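Local coordinates for protein small COPII coat GTPase SAR1 (Encephalitozoon cuniculi, PDB 6VS4) that is a small GTPase of the ADP-ribosylation factor family, associated by name with the COPII coat, and binds guanosine-5'-diphosphate in a P-loop NTPase fold, at residues V185-I193 with P204-M215. Sequence-based numbering, arbitrary orientation.
Sequences VVKIFYVTI and PLARAFKWLEAM. With GDP (guanosine-5'-diphosphate), chain D.
Trp211 and Lys187 meet where helix 204-223 of this P-loop NTPase fold packs antiparallel on strand 186-190, the outermost strand of the sheet within this chain, the axes of the two segments approaching to 8.3 Å at 162°. Lys187 is a worked example of a charged side chain that packs through its methylenes. Its CB sits over the six-membered ring of Trp211, a CH-pi contact 3.6 Å from the centroid. With CG anti to the backbone N (chi1 -166°) and the rest extended, the chain runs on across the same indole face, bringing CD to the pyrrole side, 3.5 Å from Trp211 NE1. Beyond it, NZ leaves the indole for a long, weak ion pair with Glu178. Met215 CG lies over the opposite indole face, and Val185 CG2 reaches Trp211 CH2 at 3.6 Å. One turn back along the helix, Ala208 CB stands over the centre of the Phe189 ring, a second CH-pi contact. Toward the nucleotide, Val191 CG1 packs on Pro204 CB at 3.9 Å. Past the strand's end, the chain enters the guanosine-5'-diphosphate pocket, where Asn146 OD1 also takes a hydrogen bond from Ile193 N, whose bond to GDP O6 is weak, 3.1 Å long and bent to 120°.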
ATOM      1  N   VAL A 185      25.010  23.443 -25.382  1.00 61.44           N
ATOM      2  CA  VAL A 185      25.234  22.154 -24.740  1.00 59.10           C
ATOM      3  C   VAL A 185      24.260  21.114 -25.285  1.00 60.67           C
ATOM      4  O   VAL A 185      23.110  21.416 -25.628  1.00 59.48           O
ATOM      5  CB  VAL A 185      25.129  22.249 -23.201  1.00 60.49           C
ATOM      6  CG1 VAL A 185      26.285  23.059 -22.649  1.00 66.26           C
ATOM      7  CG2 VAL A 185      23.807  22.845 -22.777  1.00 56.07           C
ATOM      8  N   VAL A 186      24.745  19.873 -25.367  1.00 59.85           N
ATOM      9  CA  VAL A 186      23.973  18.712 -25.808  1.00 56.90           C
ATOM     10  C   VAL A 186      24.350  17.543 -24.903  1.00 55.62           C
ATOM     11  O   VAL A 186      25.539  17.290 -24.685  1.00 59.31           O
ATOM     12  CB  VAL A 186      24.256  18.367 -27.290  1.00 58.34           C
ATOM     13  CG1 VAL A 186      23.526  17.099 -27.718  1.00 51.81           C
ATOM     14  CG2 VAL A 186      23.885  19.528 -28.220  1.00 53.31           C
ATOM     15  N   LYS A 187      23.356  16.825 -24.377  1.00 47.41           N
ATOM     16  CA  LYS A 187      23.639  15.640 -23.576  1.00 45.91           C
ATOM     17  C   LYS A 187      22.654  14.530 -23.911  1.00 47.38           C
ATOM     18  O   LYS A 187      21.441  14.758 -23.959  1.00 47.93           O
ATOM     19  CB  LYS A 187      23.601  15.945 -22.072  1.00 55.28           C
ATOM     20  CG  LYS A 187      24.211  14.818 -21.246  1.00 57.62           C
ATOM     21  CD  LYS A 187      24.462  15.203 -19.804  1.00 67.11           C
ATOM     22  CE  LYS A 187      25.008  14.007 -19.033  1.00 74.73           C
ATOM     23  NZ  LYS A 187      25.586  14.395 -17.718  1.00 83.68           N
ATOM     24  N   ILE A 188      23.184  13.322 -24.103  1.00 48.14           N
ATOM     25  CA  ILE A 188      22.415  12.169 -24.561  1.00 43.90           C
ATOM     26  C   ILE A 188      22.060  11.292 -23.369  1.00 45.16           C
ATOM     27  O   ILE A 188      22.922  10.970 -22.542  1.00 49.51           O
ATOM     28  CB  ILE A 188      23.204  11.372 -25.615  1.00 51.04           C
ATOM     29  CG1 ILE A 188      23.516  12.254 -26.823  1.00 55.07           C
ATOM     30  CG2 ILE A 188      22.435  10.141 -26.068  1.00 44.65           C
ATOM     31  CD1 ILE A 188      24.512  11.620 -27.779  1.00 55.43           C
ATOM     32  N   PHE A 189      20.795  10.897 -23.281  1.00 41.23           N
ATOM     33  CA  PHE A 189      20.342   9.972 -22.253  1.00 42.27           C
ATOM     34  C   PHE A 189      19.655   8.781 -22.909  1.00 40.71           C
ATOM     35  O   PHE A 189      19.030   8.911 -23.965  1.00 50.45           O
ATOM     36  CB  PHE A 189      19.382  10.651 -21.264  1.00 45.85           C
ATOM     37  CG  PHE A 189      20.027  11.718 -20.411  1.00 47.24           C
ATOM     38  CD1 PHE A 189      20.262  12.985 -20.920  1.00 42.45           C
ATOM     39  CD2 PHE A 189      20.374  11.454 -19.090  1.00 46.62           C
ATOM     40  CE1 PHE A 189      20.842  13.964 -20.135  1.00 47.98           C
ATOM     41  CE2 PHE A 189      20.959  12.430 -18.298  1.00 43.61           C
ATOM     42  CZ  PHE A 189      21.189  13.689 -18.820  1.00 48.54           C
ATOM     43  N   TYR A 190      19.781   7.619 -22.275  1.00 43.77           N
ATOM     44  CA  TYR A 190      19.233   6.368 -22.788  1.00 44.32           C
ATOM     45  C   TYR A 190      18.107   5.921 -21.864  1.00 44.03           C
ATOM     46  O   TYR A 190      18.330   5.700 -20.668  1.00 47.55           O
ATOM     47  CB  TYR A 190      20.326   5.302 -22.912  1.00 42.21           C
ATOM     48  CG  TYR A 190      21.490   5.797 -23.739  1.00 50.00           C
ATOM     49  CD1 TYR A 190      21.537   5.568 -25.106  1.00 47.86           C
ATOM     50  CD2 TYR A 190      22.515   6.532 -23.160  1.00 51.30           C
ATOM     51  CE1 TYR A 190      22.584   6.038 -25.874  1.00 50.17           C
ATOM     52  CE2 TYR A 190      23.555   7.009 -23.910  1.00 53.50           C
ATOM     53  CZ  TYR A 190      23.591   6.759 -25.271  1.00 57.16           C
ATOM     54  OH  TYR A 190      24.638   7.234 -26.021  1.00 61.32           O
ATOM     55  N   VAL A 191      16.895   5.829 -22.413  1.00 42.94           N
ATOM     56  CA  VAL A 191      15.685   5.669 -21.619  1.00 43.43           C
ATOM     57  C   VAL A 191      14.726   4.709 -22.313  1.00 49.41           C
ATOM     58  O   VAL A 191      14.830   4.437 -23.511  1.00 54.68           O
ATOM     59  CB  VAL A 191      14.979   7.026 -21.376  1.00 47.55           C
ATOM     60  CG1 VAL A 191      15.866   7.980 -20.575  1.00 46.27           C
ATOM     61  CG2 VAL A 191      14.584   7.659 -22.698  1.00 34.19           C
ATOM     62  N   THR A 192      13.782   4.192 -21.527  1.00 48.92           N
ATOM     63  CA  THR A 192      12.561   3.546 -22.014  1.00 52.00           C
ATOM     64  C   THR A 192      11.419   4.327 -21.376  1.00 55.35           C
ATOM     65  O   THR A 192      11.125   4.157 -20.189  1.00 53.29           O
ATOM     66  CB  THR A 192      12.474   2.063 -21.658  1.00 49.32           C
ATOM     67  OG1 THR A 192      13.437   1.319 -22.409  1.00 65.40           O
ATOM     68  CG2 THR A 192      11.090   1.526 -21.976  1.00 49.87           C
ATOM     69  N   ILE A 193      10.799   5.203 -22.167  1.00 51.84           N
ATOM     70  CA  ILE A 193       9.831   6.141 -21.620  1.00 46.04           C
ATOM     71  C   ILE A 193       8.595   5.411 -21.118  1.00 52.94           C
ATOM     72  O   ILE A 193       7.959   5.851 -20.157  1.00 58.04           O
ATOM     73  CB  ILE A 193       9.505   7.203 -22.684  1.00 48.21           C
ATOM     74  CG1 ILE A 193      10.710   8.130 -22.849  1.00 45.56           C
ATOM     75  CG2 ILE A 193       8.263   8.004 -22.308  1.00 49.42           C
ATOM     76  CD1 ILE A 193      10.594   9.119 -23.989  1.00 48.32           C
ATOM     77  N   PRO A 204      17.328   7.942 -15.359  1.00 52.80           N
ATOM     78  CA  PRO A 204      17.837   8.752 -16.479  1.00 45.99           C
ATOM     79  C   PRO A 204      16.844   9.766 -17.019  1.00 42.58           C
ATOM     80  O   PRO A 204      17.232  10.905 -17.307  1.00 46.74           O
ATOM     81  CB  PRO A 204      18.218   7.695 -17.529  1.00 45.24           C
ATOM     82  CG  PRO A 204      17.512   6.444 -17.117  1.00 46.48           C
ATOM     83  CD  PRO A 204      17.473   6.501 -15.619  1.00 54.69           C
ATOM     84  N   LEU A 205      15.576   9.387 -17.178  1.00 42.81           N
ATOM     85  CA  LEU A 205      14.589  10.334 -17.689  1.00 39.12           C
ATOM     86  C   LEU A 205      14.501  11.565 -16.796  1.00 49.60           C
ATOM     87  O   LEU A 205      14.536  12.704 -17.284  1.00 50.26           O
ATOM     88  CB  LEU A 205      13.228   9.652 -17.820  1.00 37.53           C
ATOM     89  CG  LEU A 205      12.125  10.485 -18.460  1.00 45.57           C
ATOM     90  CD1 LEU A 205      12.517  10.904 -19.890  1.00 43.32           C
ATOM     91  CD2 LEU A 205      10.797   9.730 -18.438  1.00 44.00           C
ATOM     92  N   ALA A 206      14.418  11.357 -15.473  1.00 48.08           N
ATOM     93  CA  ALA A 206      14.350  12.489 -14.549  1.00 41.61           C
ATOM     94  C   ALA A 206      15.671  13.250 -14.495  1.00 45.62           C
ATOM     95  O   ALA A 206      15.676  14.484 -14.401  1.00 49.03           O
ATOM     96  CB  ALA A 206      13.963  12.013 -13.149  1.00 43.36           C
ATOM     97  N   ARG A 207      16.805  12.543 -14.580  1.00 41.84           N
ATOM     98  CA  ARG A 207      18.082  13.251 -14.587  1.00 48.43           C
ATOM     99  C   ARG A 207      18.251  14.084 -15.852  1.00 49.77           C
ATOM    100  O   ARG A 207      18.922  15.125 -15.821  1.00 47.97           O
ATOM    101  CB  ARG A 207      19.248  12.276 -14.442  1.00 48.09           C
ATOM    102  CG  ARG A 207      19.384  11.682 -13.049  1.00 53.78           C
ATOM    103  CD  ARG A 207      20.697  10.938 -12.887  1.00 58.47           C
ATOM    104  NE  ARG A 207      21.161  10.368 -14.150  1.00 68.60           N
ATOM    105  CZ  ARG A 207      21.026   9.092 -14.493  1.00 74.08           C
ATOM    106  NH1 ARG A 207      20.436   8.240 -13.669  1.00 69.24           N
ATOM    107  NH2 ARG A 207      21.488   8.669 -15.662  1.00 85.24           N
ATOM    108  N   ALA A 208      17.628  13.662 -16.959  1.00 45.58           N
ATOM    109  CA  ALA A 208      17.680  14.458 -18.181  1.00 42.91           C
ATOM    110  C   ALA A 208      16.990  15.801 -17.982  1.00 41.11           C
ATOM    111  O   ALA A 208      17.501  16.839 -18.417  1.00 44.29           O
ATOM    112  CB  ALA A 208      17.055  13.687 -19.344  1.00 38.07           C
ATOM    113  N   PHE A 209      15.842  15.810 -17.299  1.00 45.03           N
ATOM    114  CA  PHE A 209      15.163  17.075 -17.035  1.00 42.27           C
ATOM    115  C   PHE A 209      15.922  17.925 -16.020  1.00 44.81           C
ATOM    116  O   PHE A 209      15.943  19.155 -16.134  1.00 52.23           O
ATOM    117  CB  PHE A 209      13.735  16.821 -16.565  1.00 44.81           C
ATOM    118  CG  PHE A 209      12.792  16.498 -17.679  1.00 46.75           C
ATOM    119  CD1 PHE A 209      12.235  17.510 -18.442  1.00 42.35           C
ATOM    120  CD2 PHE A 209      12.465  15.183 -17.969  1.00 43.72           C
ATOM    121  CE1 PHE A 209      11.358  17.217 -19.471  1.00 46.63           C
ATOM    122  CE2 PHE A 209      11.591  14.884 -18.995  1.00 50.66           C
ATOM    123  CZ  PHE A 209      11.037  15.903 -19.749  1.00 49.11           C
ATOM    124  N   LYS A 210      16.548  17.297 -15.020  1.00 49.22           N
ATOM    125  CA  LYS A 210      17.341  18.079 -14.072  1.00 51.47           C
ATOM    126  C   LYS A 210      18.558  18.694 -14.755  1.00 46.83           C
ATOM    127  O   LYS A 210      18.920  19.841 -14.474  1.00 56.55           O
ATOM    128  CB  LYS A 210      17.752  17.223 -12.870  1.00 46.92           C
ATOM    129  N   TRP A 211      19.187  17.960 -15.677  1.00 53.39           N
ATOM    130  CA  TRP A 211      20.300  18.536 -16.430  1.00 52.51           C
ATOM    131  C   TRP A 211      19.825  19.689 -17.306  1.00 54.25           C
ATOM    132  O   TRP A 211      20.452  20.754 -17.337  1.00 58.46           O
ATOM    133  CB  TRP A 211      20.976  17.458 -17.283  1.00 51.89           C
ATOM    134  CG  TRP A 211      22.112  17.969 -18.126  1.00 52.26           C
ATOM    135  CD1 TRP A 211      23.429  18.035 -17.771  1.00 57.41           C
ATOM    136  CD2 TRP A 211      22.032  18.480 -19.465  1.00 50.24           C
ATOM    137  NE1 TRP A 211      24.172  18.552 -18.804  1.00 61.52           N
ATOM    138  CE2 TRP A 211      23.340  18.837 -19.855  1.00 57.44           C
ATOM    139  CE3 TRP A 211      20.984  18.670 -20.371  1.00 43.00           C
ATOM    140  CZ2 TRP A 211      23.628  19.375 -21.109  1.00 59.27           C
ATOM    141  CZ3 TRP A 211      21.272  19.209 -21.615  1.00 50.56           C
ATOM    142  CH2 TRP A 211      22.582  19.550 -21.973  1.00 60.32           C
ATOM    143  N   LEU A 212      18.695  19.513 -17.991  1.00 52.94           N
ATOM    144  CA  LEU A 212      18.178  20.577 -18.844  1.00 53.68           C
ATOM    145  C   LEU A 212      17.854  21.820 -18.029  1.00 54.57           C
ATOM    146  O   LEU A 212      18.205  22.940 -18.426  1.00 56.48           O
ATOM    147  CB  LEU A 212      16.939  20.089 -19.592  1.00 47.18           C
ATOM    148  CG  LEU A 212      16.240  21.056 -20.544  1.00 47.82           C
ATOM    149  CD1 LEU A 212      17.091  21.311 -21.784  1.00 53.63           C
ATOM    150  CD2 LEU A 212      14.877  20.499 -20.933  1.00 47.19           C
ATOM    151  N   GLU A 213      17.214  21.641 -16.868  1.00 51.57           N
ATOM    152  CA  GLU A 213      16.880  22.786 -16.024  1.00 53.18           C
ATOM    153  C   GLU A 213      18.131  23.505 -15.541  1.00 53.33           C
ATOM    154  O   GLU A 213      18.193  24.741 -15.554  1.00 60.22           O
ATOM    155  CB  GLU A 213      16.043  22.332 -14.827  1.00 62.32           C
ATOM    156  CG  GLU A 213      15.117  23.410 -14.281  1.00 72.24           C
ATOM    157  CD  GLU A 213      15.847  24.479 -13.483  1.00 86.64           C
ATOM    158  OE1 GLU A 213      15.370  25.636 -13.459  1.00 90.38           O
ATOM    159  OE2 GLU A 213      16.904  24.169 -12.891  1.00 92.52           O
ATOM    160  N   ALA A 214      19.147  22.748 -15.120  1.00 51.14           N
ATOM    161  CA  ALA A 214      20.382  23.378 -14.666  1.00 56.76           C
ATOM    162  C   ALA A 214      21.038  24.170 -15.791  1.00 62.83           C
ATOM    163  O   ALA A 214      21.601  25.246 -15.558  1.00 73.32           O
ATOM    164  CB  ALA A 214      21.336  22.318 -14.119  1.00 50.38           C
ATOM    165  N   MET A 215      20.962  23.657 -17.022  1.00 60.17           N
ATOM    166  CA  MET A 215      21.541  24.363 -18.159  1.00 60.52           C
ATOM    167  C   MET A 215      20.736  25.608 -18.512  1.00 63.82           C
ATOM    168  O   MET A 215      21.311  26.625 -18.912  1.00 69.87           O
ATOM    169  CB  MET A 215      21.648  23.423 -19.357  1.00 58.44           C
ATOM    170  CG  MET A 215      22.740  22.372 -19.199  1.00 60.92           C
ATOM    171  SD  MET A 215      24.323  23.122 -18.763  1.00 73.59           S
ATOM    172  CE  MET A 215      25.324  21.661 -18.490  1.00 81.28           C
TER
HETATM  173  PB  GDP D 302       5.042  10.563 -31.335  1.00 59.19           P
HETATM  174  O1B GDP D 302       4.696  10.492 -32.833  1.00 64.44           O
HETATM  175  O2B GDP D 302       4.120  11.472 -30.577  1.00 66.03           O
HETATM  176  O3B GDP D 302       6.524  10.926 -31.207  1.00 48.78           O
HETATM  177  O3A GDP D 302       4.934   9.086 -30.761  1.00 41.84           O
HETATM  178  PA  GDP D 302       4.103   8.417 -29.586  1.00 57.44           P
HETATM  179  O1A GDP D 302       2.662   8.325 -30.062  1.00 63.76           O
HETATM  180  O2A GDP D 302       4.328   9.108 -28.300  1.00 65.19           O
HETATM  181  O5' GDP D 302       4.647   6.918 -29.527  1.00 65.96           O
HETATM  182  C5' GDP D 302       4.499   5.960 -30.597  1.00 66.58           C
HETATM  183  C4' GDP D 302       4.496   4.566 -30.021  1.00 58.76           C
HETATM  184  O4' GDP D 302       5.772   4.299 -29.397  1.00 54.37           O
HETATM  185  C3' GDP D 302       3.420   4.291 -28.963  1.00 62.61           C
HETATM  186  O3' GDP D 302       2.730   3.074 -29.222  1.00 66.79           O
HETATM  187  C2' GDP D 302       4.218   4.220 -27.657  1.00 59.69           C
HETATM  188  O2' GDP D 302       3.613   3.325 -26.733  1.00 63.00           O
HETATM  189  C1' GDP D 302       5.540   3.654 -28.162  1.00 58.11           C
HETATM  190  N9  GDP D 302       6.687   3.908 -27.276  1.00 60.87           N
HETATM  191  C8  GDP D 302       7.099   5.104 -26.747  1.00 57.81           C
HETATM  192  N7  GDP D 302       8.157   4.990 -25.978  1.00 51.54           N
HETATM  193  C5  GDP D 302       8.452   3.636 -25.997  1.00 61.03           C
HETATM  194  C6  GDP D 302       9.467   2.875 -25.320  1.00 58.41           C
HETATM  195  O6  GDP D 302      10.358   3.304 -24.592  1.00 54.84           O
HETATM  196  N1  GDP D 302       9.376   1.526 -25.594  1.00 57.91           N
HETATM  197  C2  GDP D 302       8.456   0.953 -26.431  1.00 59.26           C
HETATM  198  N2  GDP D 302       8.525  -0.371 -26.589  1.00 55.86           N
HETATM  199  N3  GDP D 302       7.517   1.643 -27.072  1.00 63.31           N
HETATM  200  C4  GDP D 302       7.561   2.961 -26.800  1.00 64.07           C